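PDB 1U0K: gene product PA4716 from Pseudomonas aeruginosa, which is of unknown function but belongs to the PhzF family and probably acts as an isomerase of the diaminopimelate epimerase-like type. Local coordinates for residues G117-M122 with G271-L276; E121-R126 with D265-V270; T162-L167 with T221-G226. All blocks are in the same frame, centred on the assembly; numbering follows the deposited sequence.

Contact 1 of 3, residues G117-M122 with G271-L276; sequences GFYAEM and GGHVQL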
ATOM      1  N   GLY A 117      -7.262  14.950  18.860  1.00 20.63           N
ATOM      2  CA  GLY A 117      -7.943  14.876  17.582  1.00 18.71           C
ATOM      3  C   GLY A 117      -9.434  15.114  17.666  1.00 16.86           C
ATOM      4  O   GLY A 117      -9.885  16.125  18.213  1.00 16.79           O
ATOM      5  N   PHE A 118     -10.186  14.184  17.090  1.00 14.94           N
ATOM      6  CA  PHE A 118     -11.624  14.315  16.906  1.00 14.31           C
ATOM      7  C   PHE A 118     -12.324  12.990  17.159  1.00 14.15           C
ATOM      8  O   PHE A 118     -11.704  11.932  17.167  1.00 13.68           O
ATOM      9  CB  PHE A 118     -11.940  14.783  15.470  1.00 13.98           C
ATOM     10  CG  PHE A 118     -11.334  16.114  15.129  1.00 12.72           C
ATOM     11  CD1 PHE A 118     -10.026  16.201  14.669  1.00 13.33           C
ATOM     12  CD2 PHE A 118     -12.051  17.287  15.314  1.00 13.93           C
ATOM     13  CE1 PHE A 118      -9.448  17.438  14.406  1.00 13.56           C
ATOM     14  CE2 PHE A 118     -11.488  18.518  15.041  1.00 14.69           C
ATOM     15  CZ  PHE A 118     -10.181  18.594  14.581  1.00 14.56           C
ATOM     16  N   TYR A 119     -13.621  13.075  17.410  1.00 14.47           N
ATOM     17  CA  TYR A 119     -14.512  11.931  17.344  1.00 14.80           C
ATOM     18  C   TYR A 119     -15.537  12.255  16.278  1.00 14.92           C
ATOM     19  O   TYR A 119     -16.153  13.315  16.311  1.00 14.86           O
ATOM     20  CB  TYR A 119     -15.219  11.674  18.683  1.00 15.22           C
ATOM     21  CG  TYR A 119     -15.981  10.375  18.676  1.00 16.55           C
ATOM     22  CD1 TYR A 119     -15.350   9.183  18.980  1.00 17.78           C
ATOM     23  CD2 TYR A 119     -17.324  10.340  18.332  1.00 17.85           C
ATOM     24  CE1 TYR A 119     -16.043   7.984  18.956  1.00 18.24           C
ATOM     25  CE2 TYR A 119     -18.025   9.147  18.294  1.00 18.54           C
ATOM     26  CZ  TYR A 119     -17.379   7.974  18.606  1.00 19.94           C
ATOM     27  OH  TYR A 119     -18.088   6.799  18.569  1.00 20.95           O
ATOM     28  N   ALA A 120     -15.725  11.337  15.339  1.00 14.24           N
ATOM     29  CA  ALA A 120     -16.670  11.515  14.257  1.00 14.80           C
ATOM     30  C   ALA A 120     -17.639  10.342  14.187  1.00 15.46           C
ATOM     31  O   ALA A 120     -17.279   9.204  14.485  1.00 14.63           O
ATOM     32  CB  ALA A 120     -15.933  11.672  12.942  1.00 14.69           C
ATOM     33  N   GLU A 121     -18.868  10.633  13.777  1.00 16.19           N
ATOM     34  CA  GLU A 121     -19.912   9.628  13.659  1.00 17.22           C
ATOM     35  C   GLU A 121     -20.748   9.869  12.419  1.00 17.41           C
ATOM     36  O   GLU A 121     -20.955  11.005  12.008  1.00 16.64           O
ATOM     37  CB  GLU A 121     -20.796   9.706  14.897  1.00 18.12           C
ATOM     38  CG  GLU A 121     -21.908   8.689  14.986  1.00 21.12           C
ATOM     39  CD  GLU A 121     -22.747   8.949  16.220  1.00 25.54           C
ATOM     40  OE1 GLU A 121     -22.268   8.652  17.333  1.00 28.96           O
ATOM     41  OE2 GLU A 121     -23.865   9.488  16.081  1.00 29.91           O
HETATM   42  N   MSE A 122     -21.237   8.788  11.826  1.00 17.76           N
HETATM   43  CA  MSE A 122     -22.060   8.870  10.637  1.00 18.74           C
HETATM   44  C   MSE A 122     -23.328   8.042  10.804  1.00 19.17           C
HETATM   45  O   MSE A 122     -23.331   7.058  11.540  1.00 18.97           O
HETATM   46  CB  MSE A 122     -21.282   8.373   9.427  1.00 19.54           C
HETATM   47  CG  MSE A 122     -20.978   6.886   9.441  1.00 20.71           C
HETATM   48 SE   MSE A 122     -19.623   6.432   8.132  1.00 28.80          SE
HETATM   49  CE  MSE A 122     -20.642   6.378   6.702  1.00 24.91           C
ATOM     50  N   GLY A 271     -19.120   5.173  14.453  1.00 16.40           N
ATOM     51  CA  GLY A 271     -18.256   6.259  14.891  1.00 16.12           C
ATOM     52  C   GLY A 271     -16.898   5.799  15.366  1.00 15.65           C
ATOM     53  O   GLY A 271     -16.662   4.619  15.608  1.00 15.54           O
ATOM     54  N   GLY A 272     -15.994   6.755  15.510  1.00 15.07           N
ATOM     55  CA  GLY A 272     -14.660   6.484  15.985  1.00 14.54           C
ATOM     56  C   GLY A 272     -13.828   7.742  16.135  1.00 14.27           C
ATOM     57  O   GLY A 272     -14.186   8.805  15.624  1.00 14.49           O
ATOM     58  N   HIS A 273     -12.713   7.603  16.843  1.00 14.09           N
ATOM     59  CA  HIS A 273     -11.740   8.668  16.984  1.00 13.99           C
ATOM     60  C   HIS A 273     -10.895   8.820  15.714  1.00 13.19           C
ATOM     61  O   HIS A 273     -10.644   7.847  14.997  1.00 12.34           O
ATOM     62  CB  HIS A 273     -10.853   8.422  18.209  1.00 14.49           C
ATOM     63  CG  HIS A 273     -11.590   8.525  19.508  1.00 16.65           C
ATOM     64  ND1 HIS A 273     -11.826   9.728  20.136  1.00 21.01           N
ATOM     65  CD2 HIS A 273     -12.155   7.575  20.291  1.00 19.19           C
ATOM     66  CE1 HIS A 273     -12.509   9.516  21.250  1.00 20.68           C
ATOM     67  NE2 HIS A 273     -12.713   8.217  21.371  1.00 20.66           N
ATOM     68  N   VAL A 274     -10.477  10.050  15.450  1.00 12.04           N
ATOM     69  CA  VAL A 274      -9.687  10.387  14.276  1.00 11.76           C
ATOM     70  C   VAL A 274      -8.532  11.290  14.678  1.00 11.26           C
ATOM     71  O   VAL A 274      -8.718  12.244  15.418  1.00 11.68           O
ATOM     72  CB  VAL A 274     -10.544  11.107  13.212  1.00 11.74           C
ATOM     73  CG1 VAL A 274      -9.697  11.435  11.986  1.00 11.46           C
ATOM     74  CG2 VAL A 274     -11.766  10.259  12.833  1.00 11.89           C
ATOM     75  N   GLN A 275      -7.338  10.967  14.187  1.00 11.41           N
ATOM     76  CA  GLN A 275      -6.155  11.785  14.386  1.00 11.84           C
ATOM     77  C   GLN A 275      -5.660  12.324  13.055  1.00 11.85           C
ATOM     78  O   GLN A 275      -5.708  11.627  12.054  1.00 12.35           O
ATOM     79  CB  GLN A 275      -5.037  10.947  15.006  1.00 12.39           C
ATOM     80  CG  GLN A 275      -5.440  10.206  16.262  1.00 13.77           C
ATOM     81  CD  GLN A 275      -5.963  11.120  17.364  1.00 16.15           C
ATOM     82  OE1 GLN A 275      -5.372  12.160  17.659  1.00 19.35           O
ATOM     83  NE2 GLN A 275      -7.070  10.729  17.970  1.00 18.47           N
ATOM     84  N   LEU A 276      -5.148  13.548  13.065  1.00 11.79           N
ATOM     85  CA  LEU A 276      -4.543  14.164  11.890  1.00 12.11           C
ATOM     86  C   LEU A 276      -3.019  14.079  12.026  1.00 11.91           C
ATOM     87  O   LEU A 276      -2.456  14.525  13.022  1.00 12.56           O
ATOM     88  CB  LEU A 276      -4.991  15.613  11.762  1.00 12.52           C
ATOM     89  CG  LEU A 276      -6.336  15.896  11.097  1.00 15.07           C
ATOM     90  CD1 LEU A 276      -7.475  15.273  11.871  1.00 17.22           C
ATOM     91  CD2 LEU A 276      -6.531  17.399  10.977  1.00 17.14           C
TER
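Phe118 and Val274 face each other as a hydrogen-bonded antiparallel pair, Phe118 N giving to Val274 O at 3.0 Å and Val274 N returning to Phe118 O. Two residues along, Ala120 and Gly272 exchange two bonds in the same way. Strands 117-129 and 267-282 are the long pair that links the two lobes of this PhzF-family chain, and this is the part of it nearer helix 78-90. The packed face carries Phe118, Ala120 and Val274. Phe118 CG lies beside its backbone N (chi1 -60°), which sets ring atom CE1 3.9 Å from Leu276 CD1, while His88 and Ala84 of helix 78-90 close over this face. On the other face Tyr119 and His273 are partly exposed, whereas Glu121 is buried, its charge met by Arg110. Here Tyr119 CG swings anti to the backbone N (chi1 -171°), laying the ring across the Gly272 backbone, with Gly272 O over one face, 3.6 Å from CD1 of Tyr119. The same ring turns an edge to His273 in a T-shaped stack, planes 75° apart, and Tyr119 CD1 sits over the middle of the imidazole, 3.7 Å from His273 CE1. Gly271, opposite Glu121, leaves room for the phenol: Tyr119 OH comes within 3.6 Å of Gly271 C and bonds onward to Asp259. The chemistry is therefore split: apolar carbon packs toward helix 78-90, and Leu276 also meets Leu283 of the second subunit, whereas the Tyr119 side depends on aromatic stacking and on polar groups whose partners belong to the flanking strands.

Contact 2 of 3, residues E121-R126 with D265-V270; sequences EMDQGR and DGSVRV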
ATOM      1  N   GLU A 121     -18.868  10.633  13.777  1.00 16.19           N
ATOM      2  CA  GLU A 121     -19.912   9.628  13.659  1.00 17.22           C
ATOM      3  C   GLU A 121     -20.748   9.869  12.419  1.00 17.41           C
ATOM      4  O   GLU A 121     -20.955  11.005  12.008  1.00 16.64           O
ATOM      5  CB  GLU A 121     -20.796   9.706  14.897  1.00 18.12           C
ATOM      6  CG  GLU A 121     -21.908   8.689  14.986  1.00 21.12           C
ATOM      7  CD  GLU A 121     -22.747   8.949  16.220  1.00 25.54           C
ATOM      8  OE1 GLU A 121     -22.268   8.652  17.333  1.00 28.96           O
ATOM      9  OE2 GLU A 121     -23.865   9.488  16.081  1.00 29.91           O
HETATM   10  N   MSE A 122     -21.237   8.788  11.826  1.00 17.76           N
HETATM   11  CA  MSE A 122     -22.060   8.870  10.637  1.00 18.74           C
HETATM   12  C   MSE A 122     -23.328   8.042  10.804  1.00 19.17           C
HETATM   13  O   MSE A 122     -23.331   7.058  11.540  1.00 18.97           O
HETATM   14  CB  MSE A 122     -21.282   8.373   9.427  1.00 19.54           C
HETATM   15  CG  MSE A 122     -20.978   6.886   9.441  1.00 20.71           C
HETATM   16 SE   MSE A 122     -19.623   6.432   8.132  1.00 28.80          SE
HETATM   17  CE  MSE A 122     -20.642   6.378   6.702  1.00 24.91           C
ATOM     18  N   ASP A 123     -24.387   8.466  10.118  1.00 19.59           N
ATOM     19  CA  ASP A 123     -25.640   7.724  10.022  1.00 20.47           C
ATOM     20  C   ASP A 123     -25.682   7.007   8.678  1.00 20.48           C
ATOM     21  O   ASP A 123     -25.805   7.631   7.624  1.00 20.49           O
ATOM     22  CB  ASP A 123     -26.826   8.686  10.161  1.00 20.71           C
ATOM     23  CG  ASP A 123     -28.175   7.970  10.209  1.00 23.34           C
ATOM     24  OD1 ASP A 123     -28.215   6.725  10.351  1.00 26.35           O
ATOM     25  OD2 ASP A 123     -29.257   8.587  10.117  1.00 25.60           O
ATOM     26  N   GLN A 124     -25.544   5.683   8.719  1.00 21.48           N
ATOM     27  CA  GLN A 124     -25.537   4.868   7.511  1.00 22.04           C
ATOM     28  C   GLN A 124     -26.931   4.457   7.027  1.00 23.02           C
ATOM     29  O   GLN A 124     -27.063   3.811   5.990  1.00 23.29           O
ATOM     30  CB  GLN A 124     -24.683   3.621   7.732  1.00 21.95           C
ATOM     31  CG  GLN A 124     -23.229   3.949   8.072  1.00 22.09           C
ATOM     32  CD  GLN A 124     -22.291   2.776   7.870  1.00 23.76           C
ATOM     33  OE1 GLN A 124     -22.728   1.637   7.720  1.00 22.51           O
ATOM     34  NE2 GLN A 124     -21.003   3.051   7.865  1.00 20.78           N
ATOM     35  N   GLY A 125     -27.966   4.842   7.767  1.00 24.08           N
ATOM     36  CA  GLY A 125     -29.326   4.459   7.429  1.00 24.55           C
ATOM     37  C   GLY A 125     -29.581   3.023   7.833  1.00 25.25           C
ATOM     38  O   GLY A 125     -28.778   2.414   8.536  1.00 25.24           O
ATOM     39  N   ARG A 126     -30.708   2.469   7.410  1.00 25.80           N
ATOM     40  CA  ARG A 126     -31.017   1.093   7.779  1.00 26.54           C
ATOM     41  C   ARG A 126     -30.347   0.129   6.823  1.00 25.68           C
ATOM     42  O   ARG A 126     -30.228   0.392   5.631  1.00 25.92           O
ATOM     43  CB  ARG A 126     -32.521   0.835   7.862  1.00 27.23           C
ATOM     44  CG  ARG A 126     -33.310   0.964   6.589  1.00 30.01           C
ATOM     45  CD  ARG A 126     -34.813   0.886   6.850  1.00 32.98           C
ATOM     46  NE  ARG A 126     -35.266   1.864   7.850  1.00 34.13           N
ATOM     47  CZ  ARG A 126     -35.445   3.171   7.631  1.00 36.31           C
ATOM     48  NH1 ARG A 126     -35.215   3.711   6.435  1.00 37.46           N
ATOM     49  NH2 ARG A 126     -35.845   3.954   8.627  1.00 36.92           N
ATOM     50  N   ASP A 265     -35.472   2.815  14.652  1.00 34.64           N
ATOM     51  CA  ASP A 265     -35.840   3.072  13.258  1.00 34.87           C
ATOM     52  C   ASP A 265     -35.230   2.019  12.331  1.00 34.39           C
ATOM     53  O   ASP A 265     -35.739   1.773  11.240  1.00 34.71           O
ATOM     54  CB  ASP A 265     -35.349   4.458  12.782  1.00 35.36           C
ATOM     55  CG  ASP A 265     -35.248   5.497  13.909  1.00 36.96           C
ATOM     56  OD1 ASP A 265     -34.635   6.560  13.661  1.00 39.67           O
ATOM     57  OD2 ASP A 265     -35.729   5.356  15.059  1.00 38.50           O
ATOM     58  N   GLY A 266     -34.121   1.423  12.763  1.00 33.52           N
ATOM     59  CA  GLY A 266     -33.334   0.530  11.933  1.00 32.82           C
ATOM     60  C   GLY A 266     -31.975   1.152  11.656  1.00 31.97           C
ATOM     61  O   GLY A 266     -31.006   0.439  11.387  1.00 32.13           O
ATOM     62  N   SER A 267     -31.910   2.479  11.758  1.00 30.78           N
ATOM     63  CA  SER A 267     -30.727   3.251  11.380  1.00 30.08           C
ATOM     64  C   SER A 267     -29.492   2.809  12.155  1.00 28.72           C
ATOM     65  O   SER A 267     -29.536   2.656  13.369  1.00 28.35           O
ATOM     66  CB  SER A 267     -30.973   4.744  11.624  1.00 30.03           C
ATOM     67  OG  SER A 267     -32.025   5.228  10.810  1.00 31.90           O
ATOM     68  N   VAL A 268     -28.381   2.610  11.456  1.00 27.62           N
ATOM     69  CA  VAL A 268     -27.146   2.215  12.126  1.00 26.71           C
ATOM     70  C   VAL A 268     -26.168   3.379  12.067  1.00 25.34           C
ATOM     71  O   VAL A 268     -25.987   3.989  11.023  1.00 25.02           O
ATOM     72  CB  VAL A 268     -26.513   0.929  11.529  1.00 27.00           C
ATOM     73  CG1 VAL A 268     -26.431   0.989  10.008  1.00 27.63           C
ATOM     74  CG2 VAL A 268     -25.147   0.668  12.145  1.00 27.39           C
ATOM     75  N   ARG A 269     -25.574   3.695  13.201  1.00 24.22           N
ATOM     76  CA  ARG A 269     -24.582   4.750  13.258  1.00 23.67           C
ATOM     77  C   ARG A 269     -23.223   4.143  13.574  1.00 22.00           C
ATOM     78  O   ARG A 269     -23.108   3.256  14.419  1.00 21.96           O
ATOM     79  CB  ARG A 269     -24.987   5.796  14.283  1.00 24.30           C
ATOM     80  CG  ARG A 269     -26.139   6.680  13.814  1.00 27.22           C
ATOM     81  CD  ARG A 269     -26.693   7.614  14.883  1.00 30.83           C
ATOM     82  NE  ARG A 269     -27.535   8.668  14.316  1.00 34.38           N
ATOM     83  CZ  ARG A 269     -27.837   9.820  14.929  1.00 38.08           C
ATOM     84  NH1 ARG A 269     -27.371  10.097  16.150  1.00 39.53           N
ATOM     85  NH2 ARG A 269     -28.615  10.708  14.315  1.00 38.95           N
ATOM     86  N   VAL A 270     -22.197   4.604  12.864  1.00 19.85           N
ATOM     87  CA  VAL A 270     -20.837   4.124  13.073  1.00 18.31           C
ATOM     88  C   VAL A 270     -19.941   5.313  13.423  1.00 17.36           C
ATOM     89  O   VAL A 270     -20.013   6.347  12.780  1.00 16.80           O
ATOM     90  CB  VAL A 270     -20.299   3.410  11.817  1.00 17.81           C
ATOM     91  CG1 VAL A 270     -18.888   2.871  12.056  1.00 16.97           C
ATOM     92  CG2 VAL A 270     -21.244   2.285  11.365  1.00 18.18           C
TER
HETATM   93  O   HOH W   1     -31.617   7.548   9.790  1.00 43.28           O
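Glu121 and Arg269 cross at a slant, carboxylate and guanidinium planes 46° apart, so that Glu121 OE2 stands 3.6 Å from Arg269 NH1 but well out of the guanidinium plane. The salt bridge is thus one of charge alone, and the stronger partner of Glu121 is Arg110. Asp123 lies on the same face as Arg269. Its carboxylate swings anti to the backbone N (chi1 -174°) and leans along the chain: OD1 accepts from Gly125 N, which approaches from above the carboxylate plane, making an Asx turn. The other oxygen, Asp123 OD2, takes a hydrogen bond from a water at 2.6 Å, and this water also bonds Ser267 OG, bridging the strands. On the reverse face Gln124 extends across Val270, NE2 3.6 Å from Val270 CG2; its amide is held at both ends, OE1 by Thr162 OG1 and NE2 by Gly222 O. Met122, a selenomethionine, has CG between the backbone N and the carbonyl carbon (chi1 68°), 3.5 Å from Val270 O. Farther out, the guanidinium of Arg126 turns its edge to Asp265 O, which receives weak bonds from both NE and NH2. The backbones pair antiparallel, Met122 with Val270 through two bonds; Gln124 N then gives to Val268 O, but Val268 N reaches on to Gly125 O, so two residues stand opposite one, a beta bulge in strand 117-129. The face with Gln124, Val268 and Val270 packs on helix 222-234 through Pro227, Ala229 and Ala225, Met122 reaches Leu79 and Leu80 of helix 78-90, and strands 106-114 and 256-262 bond to the outer edges of the pair.

Contact 3 of 3, residues T162-L167 with T221-G226; sequences TGLPYL and TGSAAG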
ATOM      1  N   THR A 162     -25.188  -1.439   3.815  1.00 21.64           N
ATOM      2  CA  THR A 162     -25.602  -0.047   3.980  1.00 22.38           C
ATOM      3  C   THR A 162     -25.098   0.778   2.790  1.00 22.97           C
ATOM      4  O   THR A 162     -24.962   1.996   2.892  1.00 23.71           O
ATOM      5  CB  THR A 162     -25.069   0.535   5.294  1.00 22.43           C
ATOM      6  OG1 THR A 162     -23.651   0.327   5.383  1.00 22.46           O
ATOM      7  CG2 THR A 162     -25.629  -0.195   6.492  1.00 22.24           C
ATOM      8  N   GLY A 163     -24.865   0.107   1.661  1.00 23.45           N
ATOM      9  CA  GLY A 163     -24.303   0.708   0.458  1.00 23.73           C
ATOM     10  C   GLY A 163     -23.502  -0.316  -0.327  1.00 23.85           C
ATOM     11  O   GLY A 163     -23.852  -0.693  -1.470  1.00 24.55           O
ATOM     12  N   LEU A 164     -22.448  -0.806   0.322  1.00 22.84           N
ATOM     13  CA  LEU A 164     -21.561  -1.805  -0.247  1.00 22.24           C
ATOM     14  C   LEU A 164     -21.903  -3.160   0.390  1.00 21.42           C
ATOM     15  O   LEU A 164     -21.655  -3.353   1.576  1.00 21.68           O
ATOM     16  CB  LEU A 164     -20.105  -1.423   0.045  1.00 22.26           C
ATOM     17  CG  LEU A 164     -18.989  -2.309  -0.511  1.00 22.79           C
ATOM     18  CD1 LEU A 164     -19.027  -2.394  -2.029  1.00 23.36           C
ATOM     19  CD2 LEU A 164     -17.648  -1.783  -0.030  1.00 23.24           C
ATOM     20  N   PRO A 165     -22.476  -4.079  -0.381  1.00 20.74           N
ATOM     21  CA  PRO A 165     -22.922  -5.368   0.179  1.00 20.00           C
ATOM     22  C   PRO A 165     -21.792  -6.332   0.537  1.00 19.67           C
ATOM     23  O   PRO A 165     -20.955  -6.665  -0.303  1.00 19.10           O
ATOM     24  CB  PRO A 165     -23.796  -5.950  -0.936  1.00 19.94           C
ATOM     25  CG  PRO A 165     -23.295  -5.329  -2.197  1.00 21.06           C
ATOM     26  CD  PRO A 165     -22.759  -3.988  -1.824  1.00 20.65           C
ATOM     27  N   TYR A 166     -21.791  -6.782   1.789  1.00 18.84           N
ATOM     28  CA  TYR A 166     -20.871  -7.804   2.264  1.00 18.60           C
ATOM     29  C   TYR A 166     -21.622  -9.094   2.504  1.00 18.30           C
ATOM     30  O   TYR A 166     -22.718  -9.069   3.029  1.00 18.73           O
ATOM     31  CB  TYR A 166     -20.239  -7.381   3.583  1.00 18.46           C
ATOM     32  CG  TYR A 166     -19.246  -6.256   3.446  1.00 19.12           C
ATOM     33  CD1 TYR A 166     -19.671  -4.934   3.431  1.00 19.98           C
ATOM     34  CD2 TYR A 166     -17.887  -6.519   3.320  1.00 19.67           C
ATOM     35  CE1 TYR A 166     -18.764  -3.890   3.309  1.00 20.46           C
ATOM     36  CE2 TYR A 166     -16.968  -5.481   3.194  1.00 19.86           C
ATOM     37  CZ  TYR A 166     -17.417  -4.173   3.184  1.00 20.53           C
ATOM     38  OH  TYR A 166     -16.515  -3.142   3.055  1.00 20.58           O
ATOM     39  N   LEU A 167     -21.034 -10.211   2.109  1.00 17.77           N
ATOM     40  CA  LEU A 167     -21.455 -11.510   2.622  1.00 17.88           C
ATOM     41  C   LEU A 167     -20.822 -11.628   3.999  1.00 17.30           C
ATOM     42  O   LEU A 167     -19.616 -11.730   4.121  1.00 16.59           O
ATOM     43  CB  LEU A 167     -20.955 -12.630   1.708  1.00 18.11           C
ATOM     44  CG  LEU A 167     -21.646 -14.003   1.657  1.00 20.72           C
ATOM     45  CD1 LEU A 167     -20.615 -15.128   1.529  1.00 21.14           C
ATOM     46  CD2 LEU A 167     -22.624 -14.254   2.801  1.00 21.46           C
ATOM     47  N   THR A 221     -12.995  -1.576   8.858  1.00 18.74           N
ATOM     48  CA  THR A 221     -13.842  -1.348   7.694  1.00 19.16           C
ATOM     49  C   THR A 221     -15.185  -0.740   8.098  1.00 19.53           C
ATOM     50  O   THR A 221     -16.096  -1.453   8.515  1.00 19.33           O
ATOM     51  CB  THR A 221     -14.057  -2.691   6.963  1.00 19.14           C
ATOM     52  OG1 THR A 221     -12.786  -3.322   6.727  1.00 19.74           O
ATOM     53  CG2 THR A 221     -14.640  -2.504   5.578  1.00 19.59           C
ATOM     54  N   GLY A 222     -15.309   0.576   7.966  1.00 19.27           N
ATOM     55  CA  GLY A 222     -16.537   1.263   8.333  1.00 19.47           C
ATOM     56  C   GLY A 222     -17.737   0.852   7.494  1.00 19.49           C
ATOM     57  O   GLY A 222     -18.879   0.882   7.977  1.00 19.67           O
ATOM     58  N   SER A 223     -17.488   0.456   6.248  1.00 19.20           N
ATOM     59  CA  SER A 223     -18.561   0.072   5.331  1.00 19.58           C
ATOM     60  C   SER A 223     -19.159  -1.292   5.703  1.00 19.45           C
ATOM     61  O   SER A 223     -20.301  -1.577   5.332  1.00 19.48           O
ATOM     62  CB  SER A 223     -18.091   0.087   3.871  1.00 20.12           C
ATOM     63  OG  SER A 223     -16.918  -0.687   3.680  1.00 21.40           O
ATOM     64  N   ALA A 224     -18.381  -2.112   6.412  1.00 19.27           N
ATOM     65  CA  ALA A 224     -18.846  -3.410   6.939  1.00 19.21           C
ATOM     66  C   ALA A 224     -19.368  -3.299   8.368  1.00 19.39           C
ATOM     67  O   ALA A 224     -20.165  -4.133   8.803  1.00 19.15           O
ATOM     68  CB  ALA A 224     -17.724  -4.442   6.894  1.00 18.98           C
ATOM     69  N   ALA A 225     -18.923  -2.282   9.099  1.00 19.09           N
ATOM     70  CA  ALA A 225     -19.291  -2.108  10.494  1.00 18.82           C
ATOM     71  C   ALA A 225     -20.793  -1.909  10.649  1.00 19.01           C
ATOM     72  O   ALA A 225     -21.395  -2.438  11.584  1.00 18.72           O
ATOM     73  CB  ALA A 225     -18.532  -0.930  11.096  1.00 19.19           C
ATOM     74  N   GLY A 226     -21.390  -1.147   9.739  1.00 18.66           N
ATOM     75  CA  GLY A 226     -22.822  -0.928   9.745  1.00 18.54           C
ATOM     76  C   GLY A 226     -23.580  -2.234   9.582  1.00 18.72           C
ATOM     77  O   GLY A 226     -24.345  -2.603  10.470  1.00 18.25           O
TER
HETATM   78  O   HOH W   2     -22.295  -1.600   3.424  1.00 20.25           O
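Tyr166, on strand 166-170, lies against the first turn of helix 222-234, a strand-to-helix packing inside one lobe of the PhzF fold. Its ring, the largest surface buried here, has CG beside the backbone N (chi1 -71°) and presents one face to the helix. Ala224 CB sits over the centre of that face, 3.7 Å from the centroid and 11° off the normal, a CH-pi contact. Ser223, next in buried surface, meets the same ring at its edge, with OG in the ring plane and 2.6 Å from Tyr166 OH, a short hydrogen bond that either hydroxyl could donate. The methyl of Thr221, the N-cap residue, lies beside this phenol oxygen, CG2 to Tyr166 OH 3.2 Å. Ring rotation is thus restrained from face and hydroxyl together. The Ser223 side chain is close to Glu48, the predicted active-site residue, about 6 Å from its side chain. Thr162, third in area, turns its methyl toward Gly226, while its hydroxyl bonds Gln124. A water joins the backbones: it accepts from Thr162 N at 2.9 Å and donates to Leu164 O at 2.6 Å and to Ser223 O at 2.8 Å.

How the contacts relate
From the N terminus, the chain first reaches strand 117-129, which carries the overlapping first segments of contacts 1 and 2, sharing Glu121 and Met122. It then passes through 162-167 and, 54 residues later, enters helix 222-234, where contact 3 closes the smallest loop and ties that helix to strand 166-170. Strand 267-282 returns antiparallel: 265-270 closes contact 2 first and 271-276 then closes contact 1, the outer loop. Contact 3 nests within both, since its segments lie between the two long strands, whose pairing joins the lobes. Contacts 2 and 3 touch directly, Gln124 bonding Thr162 and Gly222. Contact 1 stays clear of contact 3.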